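Local coordinates for protein V-type ATP synthase alpha chain (Thermoplasma volcanium, PDB 4O1S) that belongs to the inteins as the VMA intein of an archaeal V-type ATPase A subunit, a compact, predominantly beta-stranded splicing domain of the Hint superfamily, at residues V79-I84 with D132-I137; G86-V91 with G160-L165; D24-E29 with R68-G73; K4-E9 with I20-L25. One frame throughout, in Å; residues are numbered along the deposited sequence.

Contact 1 (V79-I84 with D132-I137); sequences VRIETI and DRVKSI. With SO4 (sulfate ion), chain F.
The carboxylate of Asp132 receives the hydroxyl of Thr83 from above its plane, 65° out of it, in a hydrogen bond of 2.7 Å from OG1 to OD2. Arg87 adds a salt bridge to the same oxygen, and the backbone N of Gly85 binds OD1. A second flat group, the guanidinium of Arg80, meets a sulfate at its edge: NH2 binds O3 at 3.0 Å, while the bond from NH1 to O1 is weak. Glu140 takes its NE and Ser90 bonds NH1.

Between these ends the strands 77-83 and 129-141 pair antiparallel, and a classic beta bulge shifts their register. Glu82 O accepts from Lys135 N (2.7 Å) and Ser136 N (3.0 Å), and Glu82 N returns a bond of 2.9 Å to Ser136 O. Beyond the bulge, Ile84 N donates to Arg133 O. Val79 and Ile137 lie side by side, CG1 to CG2 at 3.5 Å, both methyls being anti to their own backbone N. With both its oxygens engaged, the buried Asp132 is probably favoured as an anion, balanced by Arg87, and ties strand 129-141 to Thr83, at the end of strand 77-83, and to the turn that follows it.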
loop_
_atom_site.group_PDB
_atom_site.type_symbol
_atom_site.label_atom_id
_atom_site.label_comp_id
_atom_site.label_asym_id
_atom_site.label_seq_id
_atom_site.Cartn_x
_atom_site.Cartn_y
_atom_site.Cartn_z
ATOM N N VAL A 79 -11.366 -3.098 -3.309
ATOM C CA VAL A 79 -11.654 -1.940 -4.152
ATOM C C VAL A 79 -10.515 -1.758 -5.150
ATOM O O VAL A 79 -9.354 -1.596 -4.761
ATOM C CB VAL A 79 -11.751 -0.685 -3.304
ATOM C CG1 VAL A 79 -12.196 0.497 -4.168
ATOM C CG2 VAL A 79 -12.696 -0.931 -2.109
ATOM N N ARG A 80 -10.832 -1.820 -6.438
ATOM C CA ARG A 80 -9.791 -1.722 -7.459
ATOM C C ARG A 80 -9.914 -0.357 -8.077
ATOM O O ARG A 80 -10.986 0.037 -8.546
ATOM C CB ARG A 80 -9.954 -2.805 -8.520
ATOM C CG ARG A 80 -10.438 -4.134 -7.951
ATOM C CD ARG A 80 -9.911 -5.261 -8.776
ATOM N NE ARG A 80 -10.311 -6.596 -8.319
ATOM C CZ ARG A 80 -9.480 -7.475 -7.754
ATOM N NH1 ARG A 80 -8.200 -7.144 -7.538
ATOM N NH2 ARG A 80 -9.927 -8.687 -7.400
ATOM N N ILE A 81 -8.816 0.376 -8.039
ATOM C CA ILE A 81 -8.795 1.769 -8.460
ATOM C C ILE A 81 -7.877 1.971 -9.651
ATOM O O ILE A 81 -6.732 1.499 -9.678
ATOM C CB ILE A 81 -8.271 2.653 -7.335
ATOM C CG1 ILE A 81 -9.124 2.447 -6.088
ATOM C CG2 ILE A 81 -8.239 4.118 -7.765
ATOM C CD1 ILE A 81 -8.422 2.815 -4.817
ATOM N N GLU A 82 -8.375 2.699 -10.630
ATOM C CA GLU A 82 -7.586 2.998 -11.801
ATOM C C GLU A 82 -7.668 4.489 -12.114
ATOM O O GLU A 82 -8.757 5.092 -12.090
ATOM C CB GLU A 82 -8.142 2.201 -12.946
ATOM C CG GLU A 82 -7.151 1.766 -13.921
ATOM C CD GLU A 82 -7.679 0.565 -14.600
ATOM O OE1 GLU A 82 -7.780 0.598 -15.845
ATOM O OE2 GLU A 82 -8.044 -0.392 -13.869
ATOM N N THR A 83 -6.519 5.084 -12.406
ATOM C CA THR A 83 -6.451 6.523 -12.676
ATOM C C THR A 83 -6.310 6.791 -14.160
ATOM O O THR A 83 -5.957 5.906 -14.938
ATOM C CB THR A 83 -5.250 7.159 -11.989
ATOM O OG1 THR A 83 -4.046 6.577 -12.510
ATOM C CG2 THR A 83 -5.307 6.931 -10.492
ATOM N N ILE A 84 -6.566 8.025 -14.550
ATOM C CA ILE A 84 -6.420 8.391 -15.947
ATOM C C ILE A 84 -4.993 8.146 -16.378
ATOM O O ILE A 84 -4.747 7.671 -17.476
ATOM C CB ILE A 84 -6.737 9.854 -16.152
ATOM C CG1 ILE A 84 -8.126 10.140 -15.592
ATOM C CG2 ILE A 84 -6.628 10.206 -17.613
ATOM C CD1 ILE A 84 -8.838 11.211 -16.278
ATOM N N ASP A 132 -3.587 12.306 -9.444
ATOM C CA ASP A 132 -4.121 11.688 -10.633
ATOM C C ASP A 132 -5.621 11.447 -10.436
ATOM O O ASP A 132 -6.048 10.945 -9.386
ATOM C CB ASP A 132 -3.370 10.376 -10.863
ATOM C CG ASP A 132 -3.450 9.913 -12.275
ATOM O OD1 ASP A 132 -4.230 10.549 -13.039
ATOM O OD2 ASP A 132 -2.740 8.920 -12.595
ATOM N N ARG A 133 -6.417 11.829 -11.427
ATOM C CA ARG A 133 -7.860 11.642 -11.338
ATOM C C ARG A 133 -8.166 10.154 -11.412
ATOM O O ARG A 133 -7.626 9.442 -12.273
ATOM C CB ARG A 133 -8.582 12.380 -12.470
ATOM C CG ARG A 133 -8.439 13.882 -12.332
ATOM C CD ARG A 133 -9.261 14.671 -13.332
ATOM N NE ARG A 133 -9.468 16.027 -12.830
ATOM C CZ ARG A 133 -10.488 16.375 -12.053
ATOM N NH1 ARG A 133 -11.398 15.467 -11.723
ATOM N NH2 ARG A 133 -10.609 17.623 -11.615
ATOM N N VAL A 134 -9.009 9.663 -10.502
ATOM C CA VAL A 134 -9.456 8.298 -10.667
ATOM C C VAL A 134 -10.507 8.221 -11.774
ATOM O O VAL A 134 -11.477 9.002 -11.811
ATOM C CB VAL A 134 -9.855 7.576 -9.351
ATOM C CG1 VAL A 134 -9.510 8.408 -8.140
ATOM C CG2 VAL A 134 -11.314 7.123 -9.363
ATOM N N LYS A 135 -10.227 7.296 -12.694
ATOM C CA LYS A 135 -11.004 7.011 -13.880
ATOM C C LYS A 135 -12.082 6.003 -13.512
ATOM O O LYS A 135 -13.221 6.074 -13.986
ATOM C CB LYS A 135 -10.056 6.381 -14.898
ATOM C CG LYS A 135 -10.637 5.971 -16.232
ATOM C CD LYS A 135 -9.590 5.131 -16.982
ATOM C CE LYS A 135 -10.005 4.856 -18.424
ATOM N NZ LYS A 135 -9.037 3.937 -19.097
ATOM N N SER A 136 -11.711 5.042 -12.674
ATOM C CA SER A 136 -12.645 3.987 -12.340
ATOM C C SER A 136 -12.374 3.335 -10.997
ATOM O O SER A 136 -11.235 3.232 -10.559
ATOM C CB SER A 136 -12.617 2.910 -13.406
ATOM O OG SER A 136 -12.042 1.760 -12.838
ATOM N N ILE A 137 -13.451 2.890 -10.361
ATOM C CA ILE A 137 -13.387 2.188 -9.089
ATOM C C ILE A 137 -14.279 0.972 -9.178
ATOM O O ILE A 137 -15.435 1.072 -9.587
ATOM C CB ILE A 137 -13.901 3.064 -7.946
ATOM C CG1 ILE A 137 -13.095 4.366 -7.875
ATOM C CG2 ILE A 137 -13.787 2.326 -6.656
ATOM C CD1 ILE A 137 -13.623 5.354 -6.894
HETATM S S SO4 F . -6.747 -11.052 -6.494
HETATM O O1 SO4 F . -6.239 -9.684 -6.693
HETATM O O2 SO4 F . -6.452 -11.523 -5.135
HETATM O O3 SO4 F . -8.197 -11.065 -6.711
HETATM O O4 SO4 F . -6.112 -11.977 -7.440
HETATM O O HOH W 1 -11.115 0.077 -11.195
#

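Contact 2 (G86-V91 with G160-L165); sequences GRSVSV and GGEGLL
Arg87 NE donates to Gly163 O over 2.7 Å, the shortest hydrogen bond between these segments. The carbonyl oxygen lies essentially in the guanidinium plane, and NE meets one of the lone pairs of Gly163 O, at a C=O...N angle of 133°. Water 2 sits at the same guanidinium edge, where it accepts from NH2 and returns a weak bond to Gly163 O. On the far side of the group, NH1 forms a salt bridge with Asp132, so the planar head is held from several directions and its rotation is probably restricted. The extended chain from CG to NE brings the head to the turn.

Next come the backbone bonds. Ser88 N gives to Glu162 O at 3.0 Å, again on a lone pair, and the reciprocal bond from Glu162 N to Ser88 O is weak; together they form a single antiparallel bridge. Ser88 OG rests against Glu162 CB.

Packing completes the contact. Leu165 splits its two methyls between neighbours: CD1 touches Val89 CG1 at 3.5 Å, while CD2 crosses the Arg87 chain, 3.9 Å from CD. Val89 CG2 also approaches Gly161 CA.

Gly161 to Leu164 form a type II turn, with Gly163 at its third position and a positive phi of 102°. The backbone bond from Gly160 N to Leu165 O helps close the loop. What results is a beta-hairpin tip, joining strands 158-160 and 165-168, docked on edge strand 88-91 of another antiparallel sheet in the all-beta intein fold.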
loop_
_atom_site.group_PDB
_atom_site.type_symbol
_atom_site.label_atom_id
_atom_site.label_comp_id
_atom_site.label_asym_id
_atom_site.label_seq_id
_atom_site.Cartn_x
_atom_site.Cartn_y
_atom_site.Cartn_z
ATOM N N GLY A 86 -3.059 5.857 -15.707
ATOM C CA GLY A 86 -2.676 4.447 -15.796
ATOM C C GLY A 86 -2.147 3.855 -14.512
ATOM O O GLY A 86 -1.420 2.887 -14.528
ATOM N N ARG A 87 -2.503 4.457 -13.387
ATOM C CA ARG A 87 -2.075 3.945 -12.100
ATOM C C ARG A 87 -3.173 3.089 -11.495
ATOM O O ARG A 87 -4.364 3.361 -11.697
ATOM C CB ARG A 87 -1.757 5.094 -11.155
ATOM C CG ARG A 87 -0.632 5.963 -11.638
ATOM C CD ARG A 87 -0.280 7.002 -10.618
ATOM N NE ARG A 87 1.006 7.574 -10.949
ATOM C CZ ARG A 87 1.171 8.546 -11.833
ATOM N NH1 ARG A 87 0.124 9.079 -12.455
ATOM N NH2 ARG A 87 2.388 8.989 -12.086
ATOM N N SER A 88 -2.781 2.058 -10.753
ATOM C CA SER A 88 -3.757 1.144 -10.166
ATOM C C SER A 88 -3.308 0.513 -8.851
ATOM O O SER A 88 -2.111 0.294 -8.606
ATOM C CB SER A 88 -4.139 0.055 -11.158
ATOM O OG SER A 88 -3.071 -0.856 -11.302
ATOM N N VAL A 89 -4.286 0.237 -8.001
ATOM C CA VAL A 89 -4.055 -0.578 -6.824
ATOM C C VAL A 89 -5.410 -1.166 -6.392
ATOM O O VAL A 89 -6.458 -0.534 -6.557
ATOM C CB VAL A 89 -3.377 0.237 -5.715
ATOM C CG1 VAL A 89 -4.314 1.331 -5.209
ATOM C CG2 VAL A 89 -2.895 -0.669 -4.577
ATOM N N SER A 90 -5.399 -2.402 -5.911
ATOM C CA SER A 90 -6.605 -3.004 -5.350
ATOM C C SER A 90 -6.376 -3.054 -3.849
ATOM O O SER A 90 -5.343 -3.554 -3.368
ATOM C CB SER A 90 -6.874 -4.411 -5.915
ATOM O OG SER A 90 -7.071 -4.405 -7.325
ATOM N N VAL A 91 -7.307 -2.491 -3.097
ATOM C CA VAL A 91 -7.137 -2.457 -1.654
ATOM C C VAL A 91 -8.428 -2.796 -0.937
ATOM O O VAL A 91 -9.517 -2.885 -1.508
ATOM C CB VAL A 91 -6.617 -1.092 -1.146
ATOM C CG1 VAL A 91 -5.259 -0.756 -1.777
ATOM C CG2 VAL A 91 -7.633 -0.001 -1.451
ATOM N N GLY A 160 3.151 2.099 -3.246
ATOM C CA GLY A 160 2.892 0.803 -3.832
ATOM C C GLY A 160 1.888 0.883 -4.959
ATOM O O GLY A 160 1.346 1.952 -5.264
ATOM N N GLY A 161 1.631 -0.257 -5.583
ATOM C CA GLY A 161 0.736 -0.281 -6.718
ATOM C C GLY A 161 1.435 0.098 -8.007
ATOM O O GLY A 161 2.592 0.531 -8.031
ATOM N N GLU A 162 0.721 -0.092 -9.100
ATOM C CA GLU A 162 1.190 0.364 -10.384
ATOM C C GLU A 162 1.201 1.893 -10.423
ATOM O O GLU A 162 0.143 2.515 -10.426
ATOM C CB GLU A 162 0.251 -0.168 -11.458
ATOM C CG GLU A 162 0.511 -1.600 -11.804
ATOM C CD GLU A 162 1.780 -1.730 -12.605
ATOM O OE1 GLU A 162 2.155 -0.736 -13.288
ATOM O OE2 GLU A 162 2.402 -2.813 -12.534
ATOM N N GLY A 163 2.381 2.507 -10.444
ATOM C CA GLY A 163 2.453 3.943 -10.661
ATOM C C GLY A 163 2.685 4.714 -9.380
ATOM O O GLY A 163 2.339 5.891 -9.287
ATOM N N LEU A 164 3.263 4.033 -8.392
ATOM C CA LEU A 164 3.691 4.656 -7.151
ATOM C C LEU A 164 2.576 5.437 -6.458
ATOM O O LEU A 164 2.718 6.634 -6.162
ATOM C CB LEU A 164 4.895 5.569 -7.391
ATOM C CG LEU A 164 6.036 5.064 -8.271
ATOM C CD1 LEU A 164 7.113 6.103 -8.319
ATOM C CD2 LEU A 164 6.624 3.792 -7.756
ATOM N N LEU A 165 1.460 4.767 -6.207
ATOM C CA LEU A 165 0.417 5.380 -5.403
ATOM C C LEU A 165 0.860 5.437 -3.940
ATOM O O LEU A 165 1.729 4.652 -3.483
ATOM C CB LEU A 165 -0.889 4.616 -5.542
ATOM C CG LEU A 165 -1.425 4.600 -6.972
ATOM C CD1 LEU A 165 -2.415 3.455 -7.165
ATOM C CD2 LEU A 165 -2.083 5.940 -7.308
HETATM O O HOH W 2 4.634 7.442 -11.046
#

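Contact 3 (D24-E29 with R68-G73); sequences DLYSSE and RLLYKG
Tyr26 and Lys72 make the one aromatic interaction between these segments, a CH-pi contact. Lys72 CB stands over a face of the Tyr26 ring, 3.7 Å from its centroid and 23° off the normal, displaced toward the rim near CZ. Farther along the extended lysine chain, CD passes 3.7 Å from Tyr26 CE2, so the aliphatic chain runs along the ring face, the two side chains crossing at about a right angle, before its ammonium leads away. The ring reaches the strand because CG is anti to the helix backbone N (chi1 -171°). At an oblique approach it also meets the strand backbone, with CE1 3.7 Å from Tyr71 C.

Helix 22-31 is here laid across one face of an antiparallel sheet of the intein domain. The short axes of 24-29 and 68-73 come within 9.3 Å and their directions differ by 111°. Strand alternation sends Leu70 and Lys72 to the helix and Tyr71 away from it.

Apolar packing centres on Leu70. Its CB lies 3.7 Å from Tyr26 CD1, and the two side chains slide past each other in opposite directions. One methyl, CD1, inserts toward the helix, where it meets Leu25 CG at 4.2 Å and the Glu29 methylene CG at 3.9 Å. Both of those side chains cross Leu70 at roughly right angles.

Polar and ring partners come from neighbouring strands. The Tyr26 hydroxyl is hydrogen-bonded to Glu44 OE1 on strand 43-58, and Tyr147 on strand 143-149 meets the Tyr26 ring edge-to-face.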
loop_
_atom_site.group_PDB
_atom_site.type_symbol
_atom_site.label_atom_id
_atom_site.label_comp_id
_atom_site.label_asym_id
_atom_site.label_seq_id
_atom_site.Cartn_x
_atom_site.Cartn_y
_atom_site.Cartn_z
ATOM N N ASP A 24 4.692 -12.111 -2.883
ATOM C CA ASP A 24 5.946 -12.833 -3.075
ATOM C C ASP A 24 6.936 -12.517 -1.962
ATOM O O ASP A 24 7.624 -13.416 -1.433
ATOM C CB ASP A 24 6.564 -12.517 -4.439
ATOM C CG ASP A 24 5.711 -13.013 -5.593
ATOM O OD1 ASP A 24 4.915 -13.959 -5.366
ATOM O OD2 ASP A 24 5.820 -12.455 -6.713
ATOM N N LEU A 25 6.996 -11.233 -1.617
ATOM C CA LEU A 25 7.827 -10.756 -0.526
ATOM C C LEU A 25 7.441 -11.464 0.768
ATOM O O LEU A 25 8.291 -11.975 1.492
ATOM C CB LEU A 25 7.624 -9.256 -0.362
ATOM C CG LEU A 25 8.209 -8.658 0.915
ATOM C CD1 LEU A 25 9.706 -8.925 0.966
ATOM C CD2 LEU A 25 7.929 -7.181 0.987
ATOM N N TYR A 26 6.146 -11.487 1.044
ATOM C CA TYR A 26 5.624 -12.158 2.216
ATOM C C TYR A 26 6.047 -13.623 2.244
ATOM O O TYR A 26 6.511 -14.143 3.268
ATOM C CB TYR A 26 4.087 -12.059 2.272
ATOM C CG TYR A 26 3.536 -12.563 3.598
ATOM C CD1 TYR A 26 3.378 -11.695 4.687
ATOM C CD2 TYR A 26 3.193 -13.911 3.771
ATOM C CE1 TYR A 26 2.889 -12.158 5.902
ATOM C CE2 TYR A 26 2.716 -14.379 4.983
ATOM C CZ TYR A 26 2.572 -13.502 6.039
ATOM O OH TYR A 26 2.105 -13.975 7.237
ATOM N N SER A 27 5.881 -14.285 1.112
ATOM C CA SER A 27 6.060 -15.720 1.057
ATOM C C SER A 27 7.508 -16.069 1.345
ATOM O O SER A 27 7.821 -17.049 2.049
ATOM C CB SER A 27 5.692 -16.220 -0.330
ATOM O OG SER A 27 5.621 -17.627 -0.322
ATOM N N SER A 28 8.389 -15.250 0.780
ATOM C CA SER A 28 9.822 -15.440 0.916
ATOM C C SER A 28 10.269 -15.230 2.366
ATOM O O SER A 28 10.991 -16.049 2.937
ATOM C CB SER A 28 10.551 -14.469 -0.007
ATOM O OG SER A 28 11.953 -14.642 0.124
ATOM N N GLU A 29 9.819 -14.125 2.953
ATOM C CA GLU A 29 10.168 -13.786 4.317
ATOM C C GLU A 29 9.603 -14.815 5.296
ATOM O O GLU A 29 10.178 -15.078 6.341
ATOM C CB GLU A 29 9.650 -12.385 4.637
ATOM C CG GLU A 29 10.342 -11.292 3.845
ATOM C CD GLU A 29 11.779 -11.136 4.263
ATOM O OE1 GLU A 29 12.123 -11.592 5.373
ATOM O OE2 GLU A 29 12.572 -10.564 3.491
ATOM N N ARG A 68 9.431 -3.654 9.570
ATOM C CA ARG A 68 9.808 -4.767 10.454
ATOM C C ARG A 68 8.749 -5.848 10.610
ATOM O O ARG A 68 9.056 -6.957 11.034
ATOM C CB ARG A 68 10.307 -4.252 11.816
ATOM C CG ARG A 68 11.595 -3.437 11.647
ATOM C CD ARG A 68 12.399 -3.170 12.923
ATOM N NE ARG A 68 11.661 -2.445 13.962
ATOM C CZ ARG A 68 11.613 -1.117 14.076
ATOM N NH1 ARG A 68 12.247 -0.343 13.202
ATOM N NH2 ARG A 68 10.920 -0.559 15.066
ATOM N N LEU A 69 7.507 -5.523 10.257
ATOM C CA LEU A 69 6.409 -6.487 10.285
ATOM C C LEU A 69 5.719 -6.590 8.937
ATOM O O LEU A 69 5.507 -5.577 8.267
ATOM C CB LEU A 69 5.357 -6.085 11.304
ATOM C CG LEU A 69 5.736 -6.142 12.770
ATOM C CD1 LEU A 69 4.470 -6.136 13.569
ATOM C CD2 LEU A 69 6.528 -7.382 13.064
ATOM N N LEU A 70 5.360 -7.813 8.555
ATOM C CA LEU A 70 4.509 -8.027 7.402
ATOM C C LEU A 70 3.280 -8.724 7.920
ATOM O O LEU A 70 3.352 -9.475 8.896
ATOM C CB LEU A 70 5.172 -8.931 6.360
ATOM C CG LEU A 70 6.539 -8.517 5.834
ATOM C CD1 LEU A 70 7.004 -9.518 4.800
ATOM C CD2 LEU A 70 6.498 -7.114 5.266
ATOM N N TYR A 71 2.163 -8.479 7.243
ATOM C CA TYR A 71 0.878 -9.038 7.608
ATOM C C TYR A 71 0.224 -9.701 6.399
ATOM O O TYR A 71 0.352 -9.242 5.250
ATOM C CB TYR A 71 -0.022 -7.934 8.188
ATOM C CG TYR A 71 -1.510 -8.263 8.228
ATOM C CD1 TYR A 71 -2.048 -9.045 9.248
ATOM C CD2 TYR A 71 -2.384 -7.773 7.256
ATOM C CE1 TYR A 71 -3.411 -9.338 9.290
ATOM C CE2 TYR A 71 -3.749 -8.064 7.293
ATOM C CZ TYR A 71 -4.248 -8.843 8.308
ATOM O OH TYR A 71 -5.591 -9.125 8.349
ATOM N N LYS A 72 -0.464 -10.806 6.666
ATOM C CA LYS A 72 -1.289 -11.453 5.664
ATOM C C LYS A 72 -2.605 -11.833 6.299
ATOM O O LYS A 72 -2.635 -12.487 7.344
ATOM C CB LYS A 72 -0.596 -12.694 5.116
ATOM C CG LYS A 72 -1.465 -13.517 4.194
ATOM C CD LYS A 72 -0.757 -14.764 3.686
ATOM C CE LYS A 72 -1.762 -15.858 3.377
ATOM N NZ LYS A 72 -1.069 -16.995 2.724
ATOM N N GLY A 73 -3.700 -11.425 5.674
ATOM C CA GLY A 73 -5.017 -11.738 6.193
ATOM C C GLY A 73 -5.991 -12.133 5.105
ATOM O O GLY A 73 -5.603 -12.605 4.031
#

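Contact 4 (K4-E9 with I20-L25); sequences KAVSGE and IKIKDL. Unlike the reference sequence in segment 4-9: Ala5 (reference Cys). With SO4 (sulfate ion), chain F.
Lys23 lies along the turn at Gly8 and Glu9 for most of its length. Its CB packs 3.6 Å from Gly8 CA, and a chi1 of 76° swings CG over the Gly8 carbonyl instead of away from it. CD continues past the same oxygen at 3.6 Å. At CE the neighbour becomes the carboxylate of Glu9, with OE2 3.1 Å away. The chain then bends at its last torsion, and NZ turns to Asp24 OD1 in a salt bridge of 2.8 Å; Glu9 OE2 remains near, though beyond salt-bridge distance.

The backbone of Lys23 serves the contact as well, since its N donates to a lone pair of Gly8 O at 3.0 Å. Lys21 is the N-cap of helix 22-31, and Lys23 lies in its first turn; through this bond Gly8 joins the intein's N-terminal segment to the helix start. Ser7 shapes that segment by an ST turn: its OG accepts from Glu9 N along a nearly straight line (170°) and donates to the sulfate.

Glu9 runs alongside both lysines, and its other oxygen, OE1, makes a long salt bridge of 3.7 Å with Lys21 NZ. Apart from the charged groups, Ile22 CG2 packs against Ser7 O and, 4.1 Å away, meets Val6 CG2 with the two side chains at about a right angle.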
loop_
_atom_site.group_PDB
_atom_site.type_symbol
_atom_site.label_atom_id
_atom_site.label_comp_id
_atom_site.label_asym_id
_atom_site.label_seq_id
_atom_site.Cartn_x
_atom_site.Cartn_y
_atom_site.Cartn_z
ATOM N N LYS A 4 -6.838 -2.266 7.290
ATOM C CA LYS A 4 -6.275 -1.752 6.057
ATOM C C LYS A 4 -5.284 -2.746 5.457
ATOM O O LYS A 4 -4.351 -3.184 6.145
ATOM C CB LYS A 4 -5.589 -0.426 6.328
ATOM C CG LYS A 4 -6.583 0.659 6.571
ATOM C CD LYS A 4 -5.909 1.980 6.741
ATOM C CE LYS A 4 -5.780 2.290 8.205
ATOM N NZ LYS A 4 -6.437 3.585 8.544
ATOM N N ALA A 5 -5.485 -3.099 4.185
ATOM C CA ALA A 5 -4.597 -4.034 3.508
ATOM C C ALA A 5 -4.690 -3.911 1.963
ATOM O O ALA A 5 -5.566 -3.217 1.431
ATOM C CB ALA A 5 -4.887 -5.476 3.978
ATOM N N VAL A 6 -3.780 -4.576 1.254
ATOM C CA VAL A 6 -3.752 -4.523 -0.202
ATOM C C VAL A 6 -3.705 -5.931 -0.820
ATOM O O VAL A 6 -3.409 -6.939 -0.145
ATOM C CB VAL A 6 -2.537 -3.709 -0.704
ATOM C CG1 VAL A 6 -2.530 -2.307 -0.075
ATOM C CG2 VAL A 6 -1.247 -4.449 -0.383
ATOM N N SER A 7 -4.022 -5.999 -2.108
ATOM C CA SER A 7 -3.989 -7.262 -2.819
ATOM C C SER A 7 -2.559 -7.771 -2.901
ATOM O O SER A 7 -1.600 -6.996 -2.822
ATOM C CB SER A 7 -4.568 -7.095 -4.219
ATOM O OG SER A 7 -3.908 -7.961 -5.124
ATOM N N GLY A 8 -2.412 -9.077 -3.071
ATOM C CA GLY A 8 -1.095 -9.676 -3.027
ATOM C C GLY A 8 -0.300 -9.333 -4.263
ATOM O O GLY A 8 0.911 -9.577 -4.334
ATOM N N GLU A 9 -0.990 -8.762 -5.248
ATOM C CA GLU A 9 -0.374 -8.458 -6.540
ATOM C C GLU A 9 0.270 -7.093 -6.490
ATOM O O GLU A 9 0.925 -6.680 -7.426
ATOM C CB GLU A 9 -1.422 -8.489 -7.645
ATOM C CG GLU A 9 -2.050 -9.857 -7.827
ATOM C CD GLU A 9 -1.067 -10.868 -8.413
ATOM O OE1 GLU A 9 -0.169 -10.431 -9.184
ATOM O OE2 GLU A 9 -1.202 -12.088 -8.110
ATOM N N ILE A 20 8.813 -5.714 -6.177
ATOM C CA ILE A 20 8.329 -7.025 -5.804
ATOM C C ILE A 20 6.858 -6.974 -5.385
ATOM O O ILE A 20 6.402 -6.021 -4.726
ATOM C CB ILE A 20 9.208 -7.639 -4.682
ATOM C CG1 ILE A 20 8.928 -9.125 -4.527
ATOM C CG2 ILE A 20 8.986 -6.940 -3.338
ATOM C CD1 ILE A 20 9.819 -9.766 -3.501
ATOM N N LYS A 21 6.112 -7.986 -5.809
ATOM C CA LYS A 21 4.719 -8.110 -5.423
ATOM C C LYS A 21 4.683 -8.467 -3.949
ATOM O O LYS A 21 5.466 -9.312 -3.497
ATOM C CB LYS A 21 4.053 -9.214 -6.232
ATOM C CG LYS A 21 3.823 -8.878 -7.687
ATOM C CD LYS A 21 3.123 -10.023 -8.360
ATOM C CE LYS A 21 3.437 -10.091 -9.832
ATOM N NZ LYS A 21 3.219 -11.484 -10.283
ATOM N N ILE A 22 3.786 -7.837 -3.196
ATOM C CA ILE A 22 3.738 -8.053 -1.748
ATOM C C ILE A 22 3.533 -9.535 -1.362
ATOM O O ILE A 22 4.117 -10.020 -0.403
ATOM C CB ILE A 22 2.729 -7.118 -1.048
ATOM C CG1 ILE A 22 2.940 -7.136 0.468
ATOM C CG2 ILE A 22 1.282 -7.467 -1.418
ATOM C CD1 ILE A 22 2.419 -5.843 1.199
ATOM N N LYS A 23 2.756 -10.273 -2.137
ATOM C CA LYS A 23 2.542 -11.673 -1.801
ATOM C C LYS A 23 3.824 -12.498 -1.949
ATOM O O LYS A 23 4.032 -13.466 -1.211
ATOM C CB LYS A 23 1.416 -12.272 -2.641
ATOM C CG LYS A 23 1.807 -12.581 -4.071
ATOM C CD LYS A 23 0.587 -13.081 -4.812
ATOM C CE LYS A 23 0.914 -13.427 -6.246
ATOM N NZ LYS A 23 2.228 -14.111 -6.298
ATOM N N ASP A 24 4.692 -12.111 -2.883
ATOM C CA ASP A 24 5.946 -12.833 -3.075
ATOM C C ASP A 24 6.936 -12.517 -1.962
ATOM O O ASP A 24 7.624 -13.416 -1.433
ATOM C CB ASP A 24 6.564 -12.517 -4.439
ATOM C CG ASP A 24 5.711 -13.013 -5.593
ATOM O OD1 ASP A 24 4.915 -13.959 -5.366
ATOM O OD2 ASP A 24 5.820 -12.455 -6.713
ATOM N N LEU A 25 6.996 -11.233 -1.617
ATOM C CA LEU A 25 7.827 -10.756 -0.526
ATOM C C LEU A 25 7.441 -11.464 0.768
ATOM O O LEU A 25 8.291 -11.975 1.492
ATOM C CB LEU A 25 7.624 -9.256 -0.362
ATOM C CG LEU A 25 8.209 -8.658 0.915
ATOM C CD1 LEU A 25 9.706 -8.925 0.966
ATOM C CD2 LEU A 25 7.929 -7.181 0.987
HETATM S S SO4 F . -6.747 -11.052 -6.494
HETATM O O1 SO4 F . -6.239 -9.684 -6.693
HETATM O O2 SO4 F . -6.452 -11.523 -5.135
HETATM O O3 SO4 F . -8.197 -11.065 -6.711
HETATM O O4 SO4 F . -6.112 -11.977 -7.440
#

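Overall arrangement
Along the chain, contact 4 leads into contact 3 through the shared residues Asp24 and Leu25 of helix 22-31, their centres about 8 Å apart. Contacts 1 and 2 follow later and interleave, because their segments alternate in sequence; their centres lie about 9 Å apart, and strands 77-83 and 88-91 are neighbours in one sheet. Contacts 1 and 3, about 26 Å apart between centres, occupy opposite sides of the molecule. Contact 4 touches contact 2 through a backbone bond of Ser7 with Ser90; a sulfate, probably from the crystallisation liquor, also lies against contacts 1 and 4. The example illustrates how a beta-rich intein domain ties its N-terminal segment to two sheets, as strand 6-7 of one and through Ser90 on strand 88-91 of the other.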